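Local structure of ARF-like GTPase (Chlamydomonas reinhardtii, 4M9Q) at residues G16-L21 with T33-F38; F53-G58 with G63-Y68; L10-A15 with F87-M92. The protein belongs to the ADP-ribosylation factor family of P-loop proteins and binds phosphoaminophosphonic acid-guanylate ester together with a magnesium ion. One frame throughout, in Å; residues are numbered along the deposited sequence. Where two conformers were deposited one is given.

In the fold
Each contact has one segment or more at the phosphate end of phosphoaminophosphonic acid-guanylate ester. Contact 1 closes round the magnesium ion. Its centre lies about 11 Å from that of contact 2 and about 13 Å from that of contact 3; the centres of contacts 2 and 3 are about 12 Å apart. Between contacts 1 and 2, G56 N is hydrogen-bonded to G37 O at 3.2 Å. Contact 3 meets contact 1 where K17 NZ is hydrogen-bonded to G11 O at 2.8 Å, and meets contact 2 where the L10 and L55 side chains pack. The loops after strands 3-10 and 48-55 and the loop before strand 38-45 converge on one phosphate site.

Contact 1: residues G16-L21 with T33-F38; sequences GKTTLL and TPTFGF. With MG (magnesium ion), chain E; GNP (phosphoaminophosphonic acid-guanylate ester), chain D.
T18 and T35 meet through their hydroxyls, each bound to the same magnesium ion. T18 OG1 and T35 OG1 lie 2.9 Å apart as neighbouring ligands of the metal, not as a hydrogen-bonded pair. T35 OG1 stands across the ion from O1B of phosphoaminophosphonic acid-guanylate ester, T18 OG1 across from O1G, and two waters opposite each other complete an octahedron. In both threonines OG1 is anti to the carbonyl carbon (chi1 -56° in T18), which turns the hydroxyl to the ion. T18 OG1 is also hydrogen-bonded to D54 OD2 behind it, a second-shell carboxylate that orients it.

K17 runs alongside the phosphates. Its CB is 3.7 Å from the ligand's O2B and CG 3.5 Å from the same oxygen. CD continues past it, then bends at chi3 and chi4 (-74° and -70°) carry CE over to O2G and fold the tip back between the beta and gamma phosphates. There NZ donates to O2G at 2.6 Å and to O2B at 2.9 Å. O2B also accepts from the backbone amides of G16 and K17, so three donors grip one oxygen.

From the other segment, T35 N donates to O1G at 2.7 Å, while one metal-bound water bridges T33 O and O1A. T35 thus reads the gamma phosphate twice, by its amide and through the metal, consistent with a 33-38 loop whose placing depends on that phosphate, as in the first switch region of small GTPases.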
loop_
_atom_site.group_PDB
_atom_site.type_symbol
_atom_site.label_atom_id
_atom_site.label_comp_id
_atom_site.label_asym_id
_atom_site.label_seq_id
_atom_site.Cartn_x
_atom_site.Cartn_y
_atom_site.Cartn_z
ATOM N N GLY A 16 7.393 4.535 6.122
ATOM C CA GLY A 16 7.725 5.507 5.082
ATOM C C GLY A 16 6.677 5.735 4.028
ATOM O O GLY A 16 7.037 6.146 2.930
ATOM N N LYS A 17 5.399 5.532 4.378
ATOM C CA LYS A 17 4.293 5.580 3.421
ATOM C C LYS A 17 4.117 6.998 2.921
ATOM O O LYS A 17 4.086 7.253 1.712
ATOM C CB LYS A 17 2.999 5.157 4.077
ATOM C CG LYS A 17 3.029 3.781 4.679
ATOM C CD LYS A 17 1.706 3.396 5.354
ATOM C CE LYS A 17 1.513 4.133 6.674
ATOM N NZ LYS A 17 2.449 3.665 7.722
ATOM N N THR A 18 3.990 7.946 3.848
ATOM C CA THR A 18 3.770 9.317 3.446
ATOM C C THR A 18 4.942 9.826 2.588
ATOM O O THR A 18 4.724 10.447 1.557
ATOM C CB THR A 18 3.445 10.183 4.659
ATOM O OG1 THR A 18 2.312 9.619 5.328
ATOM C CG2 THR A 18 3.073 11.643 4.289
ATOM N N THR A 19 6.176 9.496 2.961
ATOM C CA THR A 19 7.353 9.907 2.179
ATOM C C THR A 19 7.328 9.243 0.800
ATOM O O THR A 19 7.657 9.831 -0.206
ATOM C CB THR A 19 8.639 9.545 2.919
ATOM O OG1 THR A 19 8.557 10.025 4.281
ATOM C CG2 THR A 19 9.903 10.162 2.232
ATOM N N LEU A 20 6.892 8.000 0.762
ATOM C CA LEU A 20 6.829 7.268 -0.485
ATOM C C LEU A 20 5.773 7.878 -1.396
ATOM O O LEU A 20 5.993 8.135 -2.570
ATOM C CB LEU A 20 6.556 5.810 -0.200
ATOM C CG LEU A 20 6.656 4.906 -1.416
ATOM C CD1 LEU A 20 7.228 3.558 -0.968
ATOM C CD2 LEU A 20 5.280 4.796 -2.061
ATOM N N LEU A 21 4.645 8.222 -0.829
ATOM C CA LEU A 21 3.627 8.878 -1.618
ATOM C C LEU A 21 4.091 10.188 -2.197
ATOM O O LEU A 21 3.884 10.427 -3.369
ATOM C CB LEU A 21 2.399 9.143 -0.781
ATOM C CG LEU A 21 1.233 9.612 -1.642
ATOM C CD1 LEU A 21 1.125 8.663 -2.853
ATOM C CD2 LEU A 21 -0.043 9.708 -0.828
ATOM N N THR A 33 5.125 14.471 9.020
ATOM C CA THR A 33 4.898 14.136 10.421
ATOM C C THR A 33 4.053 12.891 10.382
ATOM O O THR A 33 3.424 12.622 9.386
ATOM C CB THR A 33 4.159 15.296 11.179
ATOM O OG1 THR A 33 3.134 15.863 10.346
ATOM C CG2 THR A 33 5.135 16.441 11.555
ATOM N N PRO A 34 3.999 12.145 11.473
ATOM C CA PRO A 34 3.067 11.030 11.571
ATOM C C PRO A 34 1.645 11.354 11.095
ATOM O O PRO A 34 1.078 12.377 11.412
ATOM C CB PRO A 34 3.073 10.724 13.063
ATOM C CG PRO A 34 4.469 11.074 13.491
ATOM C CD PRO A 34 4.759 12.333 12.725
ATOM N N THR A 35 1.078 10.466 10.303
ATOM C CA THR A 35 -0.244 10.669 9.772
ATOM C C THR A 35 -1.282 10.197 10.793
ATOM O O THR A 35 -1.391 9.013 11.077
ATOM C CB THR A 35 -0.335 9.894 8.467
ATOM O OG1 THR A 35 0.793 10.275 7.659
ATOM C CG2 THR A 35 -1.654 10.142 7.752
ATOM N N PHE A 36 -2.003 11.140 11.390
ATOM C CA PHE A 36 -3.150 10.824 12.248
ATOM C C PHE A 36 -4.406 11.136 11.457
ATOM O O PHE A 36 -5.116 12.070 11.787
ATOM C CB PHE A 36 -3.169 11.686 13.515
ATOM C CG PHE A 36 -2.130 11.326 14.535
ATOM C CD1 PHE A 36 -0.794 11.668 14.353
ATOM C CD2 PHE A 36 -2.496 10.699 15.716
ATOM C CE1 PHE A 36 0.151 11.358 15.314
ATOM C CE2 PHE A 36 -1.554 10.397 16.682
ATOM C CZ PHE A 36 -0.229 10.720 16.478
ATOM N N GLY A 37 -4.620 10.419 10.363
ATOM C CA GLY A 37 -5.813 10.567 9.552
ATOM C C GLY A 37 -5.384 9.897 8.271
ATOM O O GLY A 37 -4.857 8.750 8.333
ATOM N N PHE A 38 -5.548 10.618 7.157
ATOM C CA PHE A 38 -4.975 10.221 5.913
ATOM C C PHE A 38 -4.721 11.357 4.895
ATOM O O PHE A 38 -5.329 12.465 4.935
ATOM C CB PHE A 38 -5.889 9.181 5.268
ATOM C CG PHE A 38 -7.131 9.755 4.643
ATOM C CD1 PHE A 38 -7.119 10.190 3.317
ATOM C CD2 PHE A 38 -8.296 9.820 5.342
ATOM C CE1 PHE A 38 -8.276 10.715 2.714
ATOM C CE2 PHE A 38 -9.453 10.366 4.759
ATOM C CZ PHE A 38 -9.443 10.800 3.437
HETATM MG MG MG E . 2.254 9.014 7.113
HETATM P PG GNP D . 2.766 7.028 9.788
HETATM O O1G GNP D . 2.194 8.324 9.002
HETATM O O2G GNP D . 2.129 5.702 9.245
HETATM O O3G GNP D . 2.585 7.302 11.293
HETATM N N3B GNP D . 4.401 6.882 9.350
HETATM P PB GNP D . 4.778 6.864 7.703
HETATM O O1B GNP D . 3.809 7.817 6.831
HETATM O O2B GNP D . 4.733 5.422 7.278
HETATM O O3A GNP D . 6.285 7.363 7.736
HETATM P PA GNP D . 6.907 8.655 7.046
HETATM O O1A GNP D . 6.335 9.735 7.880
HETATM O O2A GNP D . 6.663 8.545 5.582
HETATM O "O5'" GNP D . 8.444 8.373 7.374
HETATM C "C5'" GNP D . 8.832 8.043 8.729
HETATM C "C4'" GNP D . 10.295 8.486 8.996
HETATM O "O4'" GNP D . 11.118 7.718 8.106
HETATM C "C3'" GNP D . 10.598 9.919 8.587
HETATM O "O3'" GNP D . 11.755 10.444 9.235
HETATM C "C2'" GNP D . 11.028 9.803 7.165
HETATM O "O2'" GNP D . 11.856 10.833 6.711
HETATM C "C1'" GNP D . 11.852 8.555 7.231
HETATM N N9 GNP D . 12.075 7.864 5.959
HETATM C C8 GNP D . 11.123 7.558 5.078
HETATM N N7 GNP D . 11.636 6.867 4.051
HETATM C C5 GNP D . 12.949 6.744 4.265
HETATM C C6 GNP D . 14.055 6.131 3.509
HETATM O O6 GNP D . 13.871 5.574 2.411
HETATM N N1 GNP D . 15.253 6.180 4.052
HETATM C C2 GNP D . 15.497 6.780 5.259
HETATM N N2 GNP D . 16.761 6.779 5.690
HETATM N N3 GNP D . 14.537 7.370 6.017
HETATM C C4 GNP D . 13.250 7.401 5.533
HETATM O O HOH W 1 3.650 10.461 7.666
HETATM O O HOH W 2 0.916 7.569 6.596
#

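Contact 2: residues F53-G58 with G63-Y68; sequences FDLGGG and GVWKKY. With GNP (phosphoaminophosphonic acid-guanylate ester), chain D.
L55, the last residue of strand 48-55, lies opposite W65, CA to CA 7.1 Å, in a 63-67 turn with helical backbone angles but without the regular helical bonds.

W65 reaches in with the pyrrole side of its indole. NE1 donates to G56 O at 3.1 Å, and the bond is nearly straight (165°). The carbonyl oxygen lies at the ring edge in the indole plane, although the donor is tilted out of the carbonyl's own plane. Beyond NE1 along the same edge, W65 CZ2 rests 4.1 Å from G57 CA. L55 CB approaches the pyrrole obliquely. L10 from strand 3-10, with T93 and V97 from helix 87-99, also packs on W65, so hydrogen bond and apolar surroundings together would hold the ring's rotation.

L55 also serves Y68. Its CD1 sits over one face of the phenol ring, 4.3 Å from the centroid and only 15° off the normal, a CH-pi contact. CD2 lies 3.9 Å from Y68 CD2 and also touches W65 CD1, so this one methyl sits between the two aromatic side chains. Farther up the strand, Y68 CE1 comes over one face of F53, 3.9 Å from F53 CD2. These two rings are inclined at 55°.

At the glycines the backbone turns polar: G57 N donates to O2G of phosphoaminophosphonic acid-guanylate ester at 2.8 Å, while the carbonyl of the preceding G56 is held by W65. D54 to G57 match the DxxG signature of small GTPases, and the 63-68 turn packed against it corresponds to the switch II region, here anchored by an aromatic and leucine cluster.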
loop_
_atom_site.group_PDB
_atom_site.type_symbol
_atom_site.label_atom_id
_atom_site.label_comp_id
_atom_site.label_asym_id
_atom_site.label_seq_id
_atom_site.Cartn_x
_atom_site.Cartn_y
_atom_site.Cartn_z
ATOM N N PHE A 53 -4.789 6.274 -1.214
ATOM C CA PHE A 53 -5.091 6.643 0.171
ATOM C C PHE A 53 -3.915 6.256 1.099
ATOM O O PHE A 53 -3.625 5.095 1.286
ATOM C CB PHE A 53 -6.350 5.951 0.597
ATOM C CG PHE A 53 -7.584 6.507 -0.052
ATOM C CD1 PHE A 53 -8.271 5.789 -1.029
ATOM C CD2 PHE A 53 -8.088 7.751 0.338
ATOM C CE1 PHE A 53 -9.424 6.288 -1.586
ATOM C CE2 PHE A 53 -9.244 8.272 -0.265
ATOM C CZ PHE A 53 -9.911 7.536 -1.234
ATOM N N ASP A 54 -3.236 7.253 1.635
ATOM C CA ASP A 54 -2.134 7.040 2.543
ATOM C C ASP A 54 -2.682 7.086 3.970
ATOM O O ASP A 54 -3.015 8.136 4.463
ATOM C CB ASP A 54 -1.077 8.112 2.288
ATOM C CG ASP A 54 -0.070 8.249 3.430
ATOM O OD1 ASP A 54 0.220 7.254 4.137
ATOM O OD2 ASP A 54 0.451 9.369 3.623
ATOM N N LEU A 55 -2.834 5.939 4.603
ATOM C CA LEU A 55 -3.440 5.851 5.910
ATOM C C LEU A 55 -2.366 5.831 6.970
ATOM O O LEU A 55 -1.310 5.240 6.769
ATOM C CB LEU A 55 -4.239 4.563 6.013
ATOM C CG LEU A 55 -5.648 4.574 5.421
ATOM C CD1 LEU A 55 -5.887 5.729 4.437
ATOM C CD2 LEU A 55 -5.996 3.238 4.802
ATOM N N GLY A 56 -2.638 6.423 8.115
ATOM C CA GLY A 56 -1.700 6.346 9.232
ATOM C C GLY A 56 -1.504 4.920 9.677
ATOM O O GLY A 56 -2.446 4.131 9.607
ATOM N N GLY A 57 -0.295 4.593 10.149
ATOM C CA GLY A 57 0.002 3.266 10.622
ATOM C C GLY A 57 0.154 3.080 12.112
ATOM O O GLY A 57 0.370 1.970 12.550
ATOM N N GLY A 58 0.052 4.132 12.916
ATOM C CA GLY A 58 0.116 4.003 14.369
ATOM C C GLY A 58 -0.900 3.021 14.893
ATOM O O GLY A 58 -1.975 2.880 14.311
ATOM N N GLY A 63 -7.007 0.473 12.986
ATOM C CA GLY A 63 -8.344 -0.078 12.826
ATOM C C GLY A 63 -9.145 0.532 11.688
ATOM O O GLY A 63 -10.103 -0.056 11.191
ATOM N N VAL A 64 -8.754 1.728 11.277
ATOM C CA VAL A 64 -9.377 2.411 10.170
ATOM C C VAL A 64 -9.129 1.695 8.857
ATOM O O VAL A 64 -9.950 1.788 7.943
ATOM C CB VAL A 64 -8.797 3.828 10.071
ATOM C CG1 VAL A 64 -9.143 4.489 8.736
ATOM C CG2 VAL A 64 -9.256 4.647 11.279
ATOM N N TRP A 65 -8.014 0.974 8.739
ATOM C CA TRP A 65 -7.690 0.340 7.465
ATOM C C TRP A 65 -8.832 -0.446 6.927
ATOM O O TRP A 65 -9.180 -0.292 5.754
ATOM C CB TRP A 65 -6.534 -0.592 7.577
ATOM C CG TRP A 65 -5.242 0.059 7.892
ATOM C CD1 TRP A 65 -4.994 1.397 8.140
ATOM C CD2 TRP A 65 -3.976 -0.598 8.059
ATOM N NE1 TRP A 65 -3.676 1.595 8.429
ATOM C CE2 TRP A 65 -3.008 0.446 8.385
ATOM C CE3 TRP A 65 -3.546 -1.887 7.916
ATOM C CZ2 TRP A 65 -1.695 0.176 8.620
ATOM C CZ3 TRP A 65 -2.195 -2.170 8.146
ATOM C CH2 TRP A 65 -1.296 -1.161 8.509
ATOM N N LYS A 66 -9.483 -1.263 7.768
ATOM C CA LYS A 66 -10.523 -2.132 7.236
ATOM C C LYS A 66 -11.683 -1.387 6.619
ATOM O O LYS A 66 -12.428 -1.949 5.823
ATOM C CB LYS A 66 -10.992 -3.235 8.203
ATOM C CG LYS A 66 -10.855 -3.013 9.697
ATOM C CD LYS A 66 -12.055 -2.313 10.276
ATOM C CE LYS A 66 -12.548 -2.971 11.549
ATOM N NZ LYS A 66 -13.679 -2.123 12.056
ATOM N N LYS A 67 -11.824 -0.112 6.938
ATOM C CA LYS A 67 -12.943 0.673 6.392
ATOM C C LYS A 67 -12.722 1.020 4.922
ATOM O O LYS A 67 -13.655 1.457 4.257
ATOM C CB LYS A 67 -13.190 1.935 7.223
ATOM C CG LYS A 67 -13.260 1.619 8.697
ATOM C CD LYS A 67 -14.227 2.540 9.397
ATOM C CE LYS A 67 -14.630 2.007 10.767
ATOM N NZ LYS A 67 -16.063 2.321 10.953
ATOM N N TYR A 68 -11.510 0.777 4.428
ATOM C CA TYR A 68 -11.152 1.064 3.054
ATOM C C TYR A 68 -11.038 -0.169 2.182
ATOM O O TYR A 68 -10.887 -0.033 0.942
ATOM C CB TYR A 68 -9.802 1.785 3.001
ATOM C CG TYR A 68 -9.863 3.210 3.442
ATOM C CD1 TYR A 68 -9.915 4.237 2.503
ATOM C CD2 TYR A 68 -9.893 3.541 4.793
ATOM C CE1 TYR A 68 -9.980 5.558 2.894
ATOM C CE2 TYR A 68 -9.974 4.865 5.200
ATOM C CZ TYR A 68 -10.007 5.867 4.240
ATOM O OH TYR A 68 -10.057 7.188 4.606
HETATM P PG GNP D . 2.766 7.028 9.788
HETATM O O1G GNP D . 2.194 8.324 9.002
HETATM O O2G GNP D . 2.129 5.702 9.245
HETATM O O3G GNP D . 2.585 7.302 11.293
HETATM N N3B GNP D . 4.401 6.882 9.350
HETATM P PB GNP D . 4.778 6.864 7.703
HETATM O O1B GNP D . 3.809 7.817 6.831
HETATM O O2B GNP D . 4.733 5.422 7.278
HETATM O O3A GNP D . 6.285 7.363 7.736
HETATM P PA GNP D . 6.907 8.655 7.046
HETATM O O1A GNP D . 6.335 9.735 7.880
HETATM O O2A GNP D . 6.663 8.545 5.582
HETATM O "O5'" GNP D . 8.444 8.373 7.374
HETATM C "C5'" GNP D . 8.832 8.043 8.729
HETATM C "C4'" GNP D . 10.295 8.486 8.996
HETATM O "O4'" GNP D . 11.118 7.718 8.106
HETATM C "C3'" GNP D . 10.598 9.919 8.587
HETATM O "O3'" GNP D . 11.755 10.444 9.235
HETATM C "C2'" GNP D . 11.028 9.803 7.165
HETATM O "O2'" GNP D . 11.856 10.833 6.711
HETATM C "C1'" GNP D . 11.852 8.555 7.231
HETATM N N9 GNP D . 12.075 7.864 5.959
HETATM C C8 GNP D . 11.123 7.558 5.078
HETATM N N7 GNP D . 11.636 6.867 4.051
HETATM C C5 GNP D . 12.949 6.744 4.265
HETATM C C6 GNP D . 14.055 6.131 3.509
HETATM O O6 GNP D . 13.871 5.574 2.411
HETATM N N1 GNP D . 15.253 6.180 4.052
HETATM C C2 GNP D . 15.497 6.780 5.259
HETATM N N2 GNP D . 16.761 6.779 5.690
HETATM N N3 GNP D . 14.537 7.370 6.017
HETATM C C4 GNP D . 13.250 7.401 5.533
#

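Contact 3: residues L10-A15 with F87-M92; sequences LGLDNA and FEESKM. With GNP (phosphoaminophosphonic acid-guanylate ester), chain D.
L12 and E89 make the main contact between the P-loop after strand 3-10 and helix 87-99. L12 CD1 lies close against the aliphatic part of E89, 3.3 Å from CG, while CD2 passes near the carboxylate. At about a right angle to that approach, CD1 packs 3.8 Å from S90 CB, so one methyl fills the corner between two consecutive helix residues. L12 CG is placed anti to the carbonyl carbon (chi1 -61°), which extends the side chain toward the helix as the backbone turns to the ligand. A water joins the segments, accepting from L12 N at 3.0 Å and hydrogen-bonded to S90 OG at 2.6 Å.

In the next shell, S90 OG is also hydrogen-bonded to Y77 OH, and the E89 carboxylate is paired through OE2 with R86 and through OE1 with R62. R86 also binds D13 OD2, so this arginine links the two acids, whose D13 OD1 and E89 OE1 are 5.3 Å apart, and would probably offset their repulsion.

L12 also begins a type II turn closed by A15 N to L12 O at 3.2 Å. This turn brings N14 N within 3.1 Å of N3B of phosphoaminophosphonic acid-guanylate ester.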
loop_
_atom_site.group_PDB
_atom_site.type_symbol
_atom_site.label_atom_id
_atom_site.label_comp_id
_atom_site.label_asym_id
_atom_site.label_seq_id
_atom_site.Cartn_x
_atom_site.Cartn_y
_atom_site.Cartn_z
ATOM N N LEU A 10 -0.546 1.094 2.916
ATOM C CA LEU A 10 -0.616 0.610 4.266
ATOM C C LEU A 10 0.773 0.188 4.721
ATOM O O LEU A 10 1.719 0.182 3.936
ATOM C CB LEU A 10 -1.554 -0.598 4.317
ATOM C CG LEU A 10 -3.002 -0.419 3.825
ATOM C CD1 LEU A 10 -3.707 -1.747 3.989
ATOM C CD2 LEU A 10 -3.688 0.689 4.575
ATOM N N GLY A 11 0.879 -0.152 6.004
ATOM C CA GLY A 11 2.162 -0.493 6.633
ATOM C C GLY A 11 2.267 0.178 7.989
ATOM O O GLY A 11 1.548 1.105 8.255
ATOM N N LEU A 12 3.197 -0.273 8.824
ATOM C CA LEU A 12 3.276 0.201 10.204
ATOM C C LEU A 12 3.704 1.662 10.210
ATOM O O LEU A 12 4.282 2.177 9.233
ATOM C CB LEU A 12 4.306 -0.600 11.005
ATOM C CG LEU A 12 4.122 -2.103 11.190
ATOM C CD1 LEU A 12 5.255 -2.665 12.046
ATOM C CD2 LEU A 12 2.751 -2.463 11.775
ATOM N N ASP A 13 3.452 2.320 11.332
ATOM C CA ASP A 13 3.966 3.648 11.520
ATOM C C ASP A 13 5.484 3.606 11.323
ATOM O O ASP A 13 6.143 2.634 11.641
ATOM C CB ASP A 13 3.603 4.180 12.896
ATOM C CG ASP A 13 4.183 3.354 14.005
ATOM O OD1 ASP A 13 3.663 2.236 14.225
ATOM O OD2 ASP A 13 5.156 3.809 14.658
ATOM N N ASN A 14 6.003 4.656 10.713
ATOM C CA ASN A 14 7.417 4.839 10.489
ATOM C C ASN A 14 7.989 4.085 9.280
ATOM O O ASN A 14 9.173 4.216 8.956
ATOM C CB ASN A 14 8.215 4.526 11.770
ATOM C CG ASN A 14 9.552 5.244 11.804
ATOM O OD1 ASN A 14 9.598 6.467 11.662
ATOM N ND2 ASN A 14 10.651 4.490 11.972
ATOM N N ALA A 15 7.143 3.353 8.569
ATOM C CA ALA A 15 7.613 2.527 7.465
ATOM C C ALA A 15 8.086 3.398 6.286
ATOM O O ALA A 15 9.073 3.031 5.557
ATOM C CB ALA A 15 6.521 1.584 7.020
ATOM N N PHE A 87 9.472 -6.602 12.179
ATOM C CA PHE A 87 8.993 -7.504 11.132
ATOM C C PHE A 87 7.841 -8.329 11.619
ATOM O O PHE A 87 6.892 -8.542 10.885
ATOM C CB PHE A 87 10.089 -8.422 10.607
ATOM C CG PHE A 87 11.038 -7.780 9.628
ATOM C CD1 PHE A 87 10.923 -6.426 9.241
ATOM C CD2 PHE A 87 12.087 -8.516 9.100
ATOM C CE1 PHE A 87 11.836 -5.863 8.346
ATOM C CE2 PHE A 87 13.007 -7.935 8.226
ATOM C CZ PHE A 87 12.864 -6.608 7.849
ATOM N N GLU A 88 7.892 -8.797 12.855
ATOM C CA GLU A 88 6.833 -9.680 13.325
ATOM C C GLU A 88 5.504 -8.942 13.477
ATOM O O GLU A 88 4.470 -9.514 13.127
ATOM C CB GLU A 88 7.210 -10.406 14.611
ATOM C CG GLU A 88 6.329 -11.617 14.886
ATOM C CD GLU A 88 6.748 -12.840 14.091
ATOM O OE1 GLU A 88 7.713 -12.733 13.317
ATOM O OE2 GLU A 88 6.117 -13.907 14.235
ATOM N N GLU A 89 5.500 -7.692 13.967
ATOM C CA GLU A 89 4.231 -6.969 14.019
ATOM C C GLU A 89 3.751 -6.565 12.620
ATOM O O GLU A 89 2.543 -6.513 12.373
ATOM C CB GLU A 89 4.169 -5.780 14.978
ATOM C CG GLU A 89 5.053 -4.621 14.703
ATOM C CD GLU A 89 4.606 -3.344 15.434
ATOM O OE1 GLU A 89 3.402 -2.963 15.428
ATOM O OE2 GLU A 89 5.493 -2.685 16.033
ATOM N N SER A 90 4.682 -6.314 11.712
ATOM C CA SER A 90 4.277 -5.987 10.359
ATOM C C SER A 90 3.641 -7.232 9.747
ATOM O O SER A 90 2.641 -7.122 9.052
ATOM C CB SER A 90 5.458 -5.490 9.517
ATOM O OG SER A 90 5.008 -4.777 8.363
ATOM N N LYS A 91 4.210 -8.399 10.016
ATOM C CA LYS A 91 3.629 -9.652 9.571
ATOM C C LYS A 91 2.193 -9.858 10.126
ATOM O O LYS A 91 1.283 -10.276 9.395
ATOM C CB LYS A 91 4.559 -10.815 9.956
ATOM C CG LYS A 91 4.046 -12.224 9.666
ATOM C CD LYS A 91 5.025 -13.284 10.195
ATOM C CE LYS A 91 4.395 -14.661 10.311
ATOM N NZ LYS A 91 5.151 -15.569 11.213
ATOM N N MET A 92 1.984 -9.586 11.410
ATOM C CA MET A 92 0.665 -9.797 11.998
ATOM C C MET A 92 -0.292 -8.771 11.406
ATOM O O MET A 92 -1.472 -9.043 11.194
ATOM C CB MET A 92 0.695 -9.665 13.519
ATOM C CG MET A 92 1.503 -10.746 14.229
ATOM S SD MET A 92 1.282 -10.776 16.030
ATOM C CE MET A 92 0.636 -9.128 16.417
HETATM P PG GNP D . 2.766 7.028 9.788
HETATM O O1G GNP D . 2.194 8.324 9.002
HETATM O O2G GNP D . 2.129 5.702 9.245
HETATM O O3G GNP D . 2.585 7.302 11.293
HETATM N N3B GNP D . 4.401 6.882 9.350
HETATM P PB GNP D . 4.778 6.864 7.703
HETATM O O1B GNP D . 3.809 7.817 6.831
HETATM O O2B GNP D . 4.733 5.422 7.278
HETATM O O3A GNP D . 6.285 7.363 7.736
HETATM P PA GNP D . 6.907 8.655 7.046
HETATM O O1A GNP D . 6.335 9.735 7.880
HETATM O O2A GNP D . 6.663 8.545 5.582
HETATM O "O5'" GNP D . 8.444 8.373 7.374
HETATM C "C5'" GNP D . 8.832 8.043 8.729
HETATM C "C4'" GNP D . 10.295 8.486 8.996
HETATM O "O4'" GNP D . 11.118 7.718 8.106
HETATM C "C3'" GNP D . 10.598 9.919 8.587
HETATM O "O3'" GNP D . 11.755 10.444 9.235
HETATM C "C2'" GNP D . 11.028 9.803 7.165
HETATM O "O2'" GNP D . 11.856 10.833 6.711
HETATM C "C1'" GNP D . 11.852 8.555 7.231
HETATM N N9 GNP D . 12.075 7.864 5.959
HETATM C C8 GNP D . 11.123 7.558 5.078
HETATM N N7 GNP D . 11.636 6.867 4.051
HETATM C C5 GNP D . 12.949 6.744 4.265
HETATM C C6 GNP D . 14.055 6.131 3.509
HETATM O O6 GNP D . 13.871 5.574 2.411
HETATM N N1 GNP D . 15.253 6.180 4.052
HETATM C C2 GNP D . 15.497 6.780 5.259
HETATM N N2 GNP D . 16.761 6.779 5.690
HETATM N N3 GNP D . 14.537 7.370 6.017
HETATM C C4 GNP D . 13.250 7.401 5.533
HETATM O O HOH W 3 5.228 -2.199 7.888
#